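PDB 3TIO: protein YrdA from Escherichia coli, which binds zinc and is a homologue of the gamma-class carbonic anhydrases, though whether it shares their activity is uncertain. Local coordinates for residues A[109-114]-A[127-132]; A[119-124]-A[139-144]. The protein carries 1 engineered substitution. All blocks are in the same frame, centred on the assembly; numbering follows the deposited sequence.

Contact 1. Residues A[109-114]-A[127-132]; sequences SILLDG and SLVPQN
Ile110 and Leu111 pair in parallel with Leu128 and Val129 on successive coils of the left-handed beta-helix built from hexapeptide repeats, the fold of gamma-class carbonic anhydrases. Backbone bonds form the ladder between the coils. Ile110 N donates to Ser127 O, Val129 N to Ile110 O at 2.8 Å and Leu112 N to Val129 O. Beyond the strands, where the chain turns, Asn132 N reaches Asp113 O at 2.9 Å, a more bent bond (144° at the hydrogen), and the CA of Gln131 leans on the same oxygen.

Apolar contacts follow the register. On the buried face, the CG2 branch of Val129 lies 3.8 Å from Leu111 CG, the two side chains crossing at a slant, and Val146 also packs on Val129. On the other face Ile110 and Leu128 are neighbours, and Leu112 CD1 comes within 4.2 Å of Leu128 CD2; a second subunit covers this side, its Met107 resting on Leu112. Leu112 CB also meets Gln131 CG at 3.7 Å.

Polar side chains mark both ends. Ser109 OG, turned beside its own backbone N and anti to the carbonyl carbon (chi1 -66°), accepts from Ser127 N at 3.2 Å and is also hydrogen-bonded with Gly106 O. With an alanine here the hydroxyl is gone, and Ser127 N would probably lose its acceptor on the neighbouring coil, as Gly106 O would lose its partner. Asp113 turns its carboxylate to Thr68 and, weakly, to the zinc ligand His95, which places this end of the contact beside a metal site. At Gly114 the positive phi suits glycine, and a beta-carbon there would collide with Asn132 OD1. A water donates to Gly114 O at 2.7 Å and, weakly, to that OD1.

Contact 2. Residues A[119-124]-A[139-144]; sequences DDVMIG and YLYLGS
One wall of the left-handed beta-helix continues here from strand 121-123 to strand 139-143, parallel neighbours whose axes approach to 4.8 Å and diverge by 16°. Three backbone bonds join them: Met122 N to Tyr139 O, the longest at 3.2 Å, then Tyr141 N to Met122 O and Gly124 N to Tyr141 O. The donor of the first is tilted 17° from the carbonyl plane of Tyr139, whereas the other two approach their carbonyls almost head-on.

Met122 and Leu140 share one face. Met122 CB lies 4.0 Å from Leu140 CD1, and the chi1 of -174°, which puts CG anti to the backbone N, keeps CG at the same distance from that methyl, which also rests over Met122 O; Leu152 packs on both side chains. On the opposite face Ile123 pairs with Tyr141, and Leu135 touches both. The phenol oxygen of Tyr141 is hydrogen-bonded with Gln148 NE2 and Glu136 N, which should hold the far end of the ring in place. At its near end Val121 approaches obliquely, with CG1 lying 4.1 Å from Tyr141 CD1 and 3.5 Å from Tyr139 O.

From the N terminus the chain meets 109-114, then 119-124, then 127-132 and finally 139-144, so the two contacts cross: contact 1 closes one turn of the beta-helix, and contact 2 closes another that begins before the first is complete. They lie on different walls of the coil, their centres about 12 Å apart, and the chain passes directly from strand 121-123 of contact 2 to strand 128-129 of contact 1. Near that corner they touch, with Leu128 N 2.9 Å from Gly143 O in a probable hydrogen bond. Together they stack the last coils on those before them, leading into strand 146-151, which runs antiparallel to 139-143.

Contact 1. Residues A[109-114]-A[127-132]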
loop_
_atom_site.group_PDB
_atom_site.type_symbol
_atom_site.label_atom_id
_atom_site.label_comp_id
_atom_site.label_asym_id
_atom_site.label_seq_id
_atom_site.Cartn_x
_atom_site.Cartn_y
_atom_site.Cartn_z
ATOM N N SER A 109 0.005 7.508 5.531
ATOM C CA SER A 109 1.203 8.005 6.197
ATOM C C SER A 109 2.204 6.906 6.520
ATOM O O SER A 109 1.858 5.722 6.562
ATOM C CB SER A 109 0.830 8.737 7.487
ATOM O OG SER A 109 0.094 9.909 7.195
ATOM N N ILE A 110 3.448 7.314 6.749
ATOM C CA ILE A 110 4.531 6.395 7.082
ATOM C C ILE A 110 5.215 6.897 8.352
ATOM O O ILE A 110 5.708 8.024 8.385
ATOM C CB ILE A 110 5.591 6.331 5.949
ATOM C CG1 ILE A 110 4.957 5.809 4.657
ATOM C CG2 ILE A 110 6.749 5.439 6.369
ATOM C CD1 ILE A 110 5.906 5.801 3.468
ATOM N N LEU A 111 5.229 6.074 9.397
ATOM C CA LEU A 111 5.878 6.437 10.657
ATOM C C LEU A 111 7.054 5.489 10.842
ATOM O O LEU A 111 6.876 4.270 10.934
ATOM C CB LEU A 111 4.895 6.326 11.828
ATOM C CG LEU A 111 3.996 7.545 12.090
ATOM C CD1 LEU A 111 3.128 7.842 10.879
ATOM C CD2 LEU A 111 3.130 7.281 13.312
ATOM N N LEU A 112 8.258 6.051 10.890
ATOM C CA LEU A 112 9.470 5.253 10.995
ATOM C C LEU A 112 9.971 4.924 12.392
ATOM O O LEU A 112 9.484 5.444 13.394
ATOM C CB LEU A 112 10.581 5.917 10.181
ATOM C CG LEU A 112 10.211 6.068 8.702
ATOM C CD1 LEU A 112 11.291 6.852 7.969
ATOM C CD2 LEU A 112 10.013 4.687 8.079
ATOM N N ASP A 113 10.967 4.048 12.428
ATOM C CA ASP A 113 11.556 3.568 13.669
ATOM C C ASP A 113 11.989 4.645 14.648
ATOM O O ASP A 113 12.620 5.632 14.274
ATOM C CB ASP A 113 12.744 2.670 13.342
ATOM C CG ASP A 113 12.371 1.543 12.410
ATOM O OD1 ASP A 113 12.237 0.399 12.882
ATOM O OD2 ASP A 113 12.200 1.812 11.205
ATOM N N GLY A 114 11.643 4.439 15.912
ATOM C CA GLY A 114 12.024 5.383 16.946
ATOM C C GLY A 114 11.145 6.610 17.064
ATOM O O GLY A 114 11.282 7.372 18.024
ATOM N N SER A 127 1.614 11.694 5.080
ATOM C CA SER A 127 2.773 12.247 5.765
ATOM C C SER A 127 3.842 11.200 6.026
ATOM O O SER A 127 3.579 9.999 5.972
ATOM C CB SER A 127 2.354 12.849 7.109
ATOM O OG SER A 127 1.489 13.955 6.937
ATOM N N LEU A 128 5.054 11.669 6.297
ATOM C CA LEU A 128 6.154 10.783 6.631
ATOM C C LEU A 128 6.827 11.325 7.883
ATOM O O LEU A 128 7.283 12.475 7.911
ATOM C CB LEU A 128 7.165 10.681 5.484
ATOM C CG LEU A 128 8.270 9.648 5.745
ATOM C CD1 LEU A 128 8.782 9.092 4.425
ATOM C CD2 LEU A 128 9.395 10.271 6.553
ATOM N N VAL A 129 6.857 10.504 8.926
ATOM C CA VAL A 129 7.483 10.877 10.189
ATOM C C VAL A 129 8.840 10.183 10.245
ATOM O O VAL A 129 8.918 8.952 10.347
ATOM C CB VAL A 129 6.630 10.431 11.397
ATOM C CG1 VAL A 129 7.299 10.860 12.699
ATOM C CG2 VAL A 129 5.230 11.022 11.290
ATOM N N PRO A 130 9.929 10.964 10.170
ATOM C CA PRO A 130 11.306 10.455 10.203
ATOM C C PRO A 130 11.651 9.656 11.455
ATOM O O PRO A 130 10.990 9.771 12.485
ATOM C CB PRO A 130 12.149 11.728 10.101
ATOM C CG PRO A 130 11.258 12.681 9.377
ATOM C CD PRO A 130 9.923 12.429 10.022
ATOM N N GLN A 131 12.708 8.855 11.358
ATOM C CA GLN A 131 13.155 8.048 12.484
ATOM C C GLN A 131 13.473 8.920 13.694
ATOM O O GLN A 131 14.064 9.996 13.565
ATOM C CB GLN A 131 14.402 7.243 12.105
ATOM C CG GLN A 131 14.193 6.254 10.973
ATOM C CD GLN A 131 15.440 5.438 10.681
ATOM O OE1 GLN A 131 15.944 4.721 11.545
ATOM N NE2 GLN A 131 15.945 5.547 9.457
ATOM N N ASN A 132 13.061 8.448 14.866
ATOM C CA ASN A 132 13.305 9.134 16.129
ATOM C C ASN A 132 12.693 10.519 16.296
ATOM O O ASN A 132 13.025 11.222 17.249
ATOM C CB ASN A 132 14.809 9.226 16.384
ATOM C CG ASN A 132 15.470 7.865 16.443
ATOM O OD1 ASN A 132 15.072 7.005 17.225
ATOM N ND2 ASN A 132 16.486 7.665 15.613
HETATM O O HOH W 1 13.163 7.463 19.973
#

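Contact 2. Residues A[119-124]-A[139-144]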
loop_
_atom_site.group_PDB
_atom_site.type_symbol
_atom_site.label_atom_id
_atom_site.label_comp_id
_atom_site.label_asym_id
_atom_site.label_seq_id
_atom_site.Cartn_x
_atom_site.Cartn_y
_atom_site.Cartn_z
ATOM N N ASP A 119 0.279 12.181 23.059
ATOM C CA ASP A 119 -1.181 12.160 23.035
ATOM C C ASP A 119 -1.805 13.360 22.330
ATOM O O ASP A 119 -1.190 14.415 22.203
ATOM C CB ASP A 119 -1.742 12.090 24.461
ATOM C CG ASP A 119 -1.023 11.079 25.331
ATOM O OD1 ASP A 119 -0.725 9.969 24.850
ATOM O OD2 ASP A 119 -0.765 11.397 26.514
ATOM N N ASP A 120 -3.045 13.175 21.878
ATOM C CA ASP A 120 -3.809 14.224 21.214
ATOM C C ASP A 120 -3.061 14.891 20.070
ATOM O O ASP A 120 -2.843 16.105 20.069
ATOM C CB ASP A 120 -4.239 15.275 22.241
ATOM C CG ASP A 120 -5.063 14.681 23.368
ATOM O OD1 ASP A 120 -6.077 14.025 23.071
ATOM O OD2 ASP A 120 -4.696 14.869 24.548
ATOM N N VAL A 121 -2.673 14.084 19.092
ATOM C CA VAL A 121 -1.955 14.577 17.930
ATOM C C VAL A 121 -2.650 14.115 16.661
ATOM O O VAL A 121 -3.240 13.036 16.618
ATOM C CB VAL A 121 -0.498 14.055 17.915
ATOM C CG1 VAL A 121 0.167 14.371 16.579
ATOM C CG2 VAL A 121 0.287 14.684 19.060
ATOM N N MET A 122 -2.582 14.943 15.629
ATOM C CA MET A 122 -3.171 14.596 14.348
ATOM C C MET A 122 -2.073 14.676 13.297
ATOM O O MET A 122 -1.320 15.648 13.244
ATOM C CB MET A 122 -4.301 15.557 13.986
ATOM C CG MET A 122 -5.051 15.165 12.724
ATOM S SD MET A 122 -6.409 16.281 12.352
ATOM C CE MET A 122 -7.356 16.136 13.864
ATOM N N ILE A 123 -1.972 13.632 12.485
ATOM C CA ILE A 123 -0.987 13.585 11.415
ATOM C C ILE A 123 -1.778 13.556 10.115
ATOM O O ILE A 123 -2.632 12.695 9.921
ATOM C CB ILE A 123 -0.114 12.322 11.520
ATOM C CG1 ILE A 123 0.671 12.344 12.836
ATOM C CG2 ILE A 123 0.834 12.249 10.327
ATOM C CD1 ILE A 123 1.396 11.052 13.144
ATOM N N GLY A 124 -1.508 14.514 9.236
ATOM C CA GLY A 124 -2.229 14.576 7.976
ATOM C C GLY A 124 -1.952 13.420 7.038
ATOM O O GLY A 124 -0.896 12.794 7.106
ATOM N N TYR A 139 -0.843 19.025 18.701
ATOM C CA TYR A 139 -0.561 19.695 17.436
ATOM C C TYR A 139 -0.910 18.890 16.195
ATOM O O TYR A 139 -1.083 17.672 16.243
ATOM C CB TYR A 139 0.919 20.072 17.335
ATOM C CG TYR A 139 1.369 21.159 18.278
ATOM C CD1 TYR A 139 1.610 20.886 19.622
ATOM C CD2 TYR A 139 1.560 22.463 17.823
ATOM C CE1 TYR A 139 2.035 21.887 20.494
ATOM C CE2 TYR A 139 1.984 23.470 18.684
ATOM C CZ TYR A 139 2.221 23.174 20.017
ATOM O OH TYR A 139 2.649 24.166 20.871
ATOM N N LEU A 140 -1.002 19.603 15.081
ATOM C CA LEU A 140 -1.264 18.998 13.785
ATOM C C LEU A 140 0.076 18.937 13.062
ATOM O O LEU A 140 0.797 19.933 12.996
ATOM C CB LEU A 140 -2.234 19.851 12.964
ATOM C CG LEU A 140 -2.289 19.514 11.468
ATOM C CD1 LEU A 140 -2.810 18.099 11.278
ATOM C CD2 LEU A 140 -3.179 20.517 10.741
ATOM N N TYR A 141 0.414 17.760 12.544
ATOM C CA TYR A 141 1.650 17.570 11.796
ATOM C C TYR A 141 1.282 17.145 10.379
ATOM O O TYR A 141 0.387 16.327 10.188
ATOM C CB TYR A 141 2.528 16.502 12.455
ATOM C CG TYR A 141 3.288 16.992 13.669
ATOM C CD1 TYR A 141 2.663 17.114 14.910
ATOM C CD2 TYR A 141 4.635 17.340 13.572
ATOM C CE1 TYR A 141 3.368 17.575 16.029
ATOM C CE2 TYR A 141 5.347 17.802 14.680
ATOM C CZ TYR A 141 4.707 17.915 15.903
ATOM O OH TYR A 141 5.413 18.372 16.994
ATOM N N LEU A 142 1.971 17.708 9.388
ATOM C CA LEU A 142 1.696 17.403 7.982
ATOM C C LEU A 142 2.974 17.476 7.158
ATOM O O LEU A 142 3.874 18.249 7.472
ATOM C CB LEU A 142 0.717 18.426 7.393
ATOM C CG LEU A 142 -0.591 18.791 8.097
ATOM C CD1 LEU A 142 -1.162 20.050 7.466
ATOM C CD2 LEU A 142 -1.575 17.649 7.996
ATOM N N GLY A 143 3.046 16.675 6.097
ATOM C CA GLY A 143 4.208 16.727 5.229
ATOM C C GLY A 143 5.114 15.517 5.178
ATOM O O GLY A 143 4.977 14.574 5.953
ATOM N N SER A 144 6.051 15.557 4.237
ATOM C CA SER A 144 7.019 14.485 4.053
ATOM C C SER A 144 8.397 15.105 3.841
ATOM O O SER A 144 8.744 15.485 2.724
ATOM C CB SER A 144 6.638 13.632 2.841
ATOM O OG SER A 144 7.577 12.590 2.641
#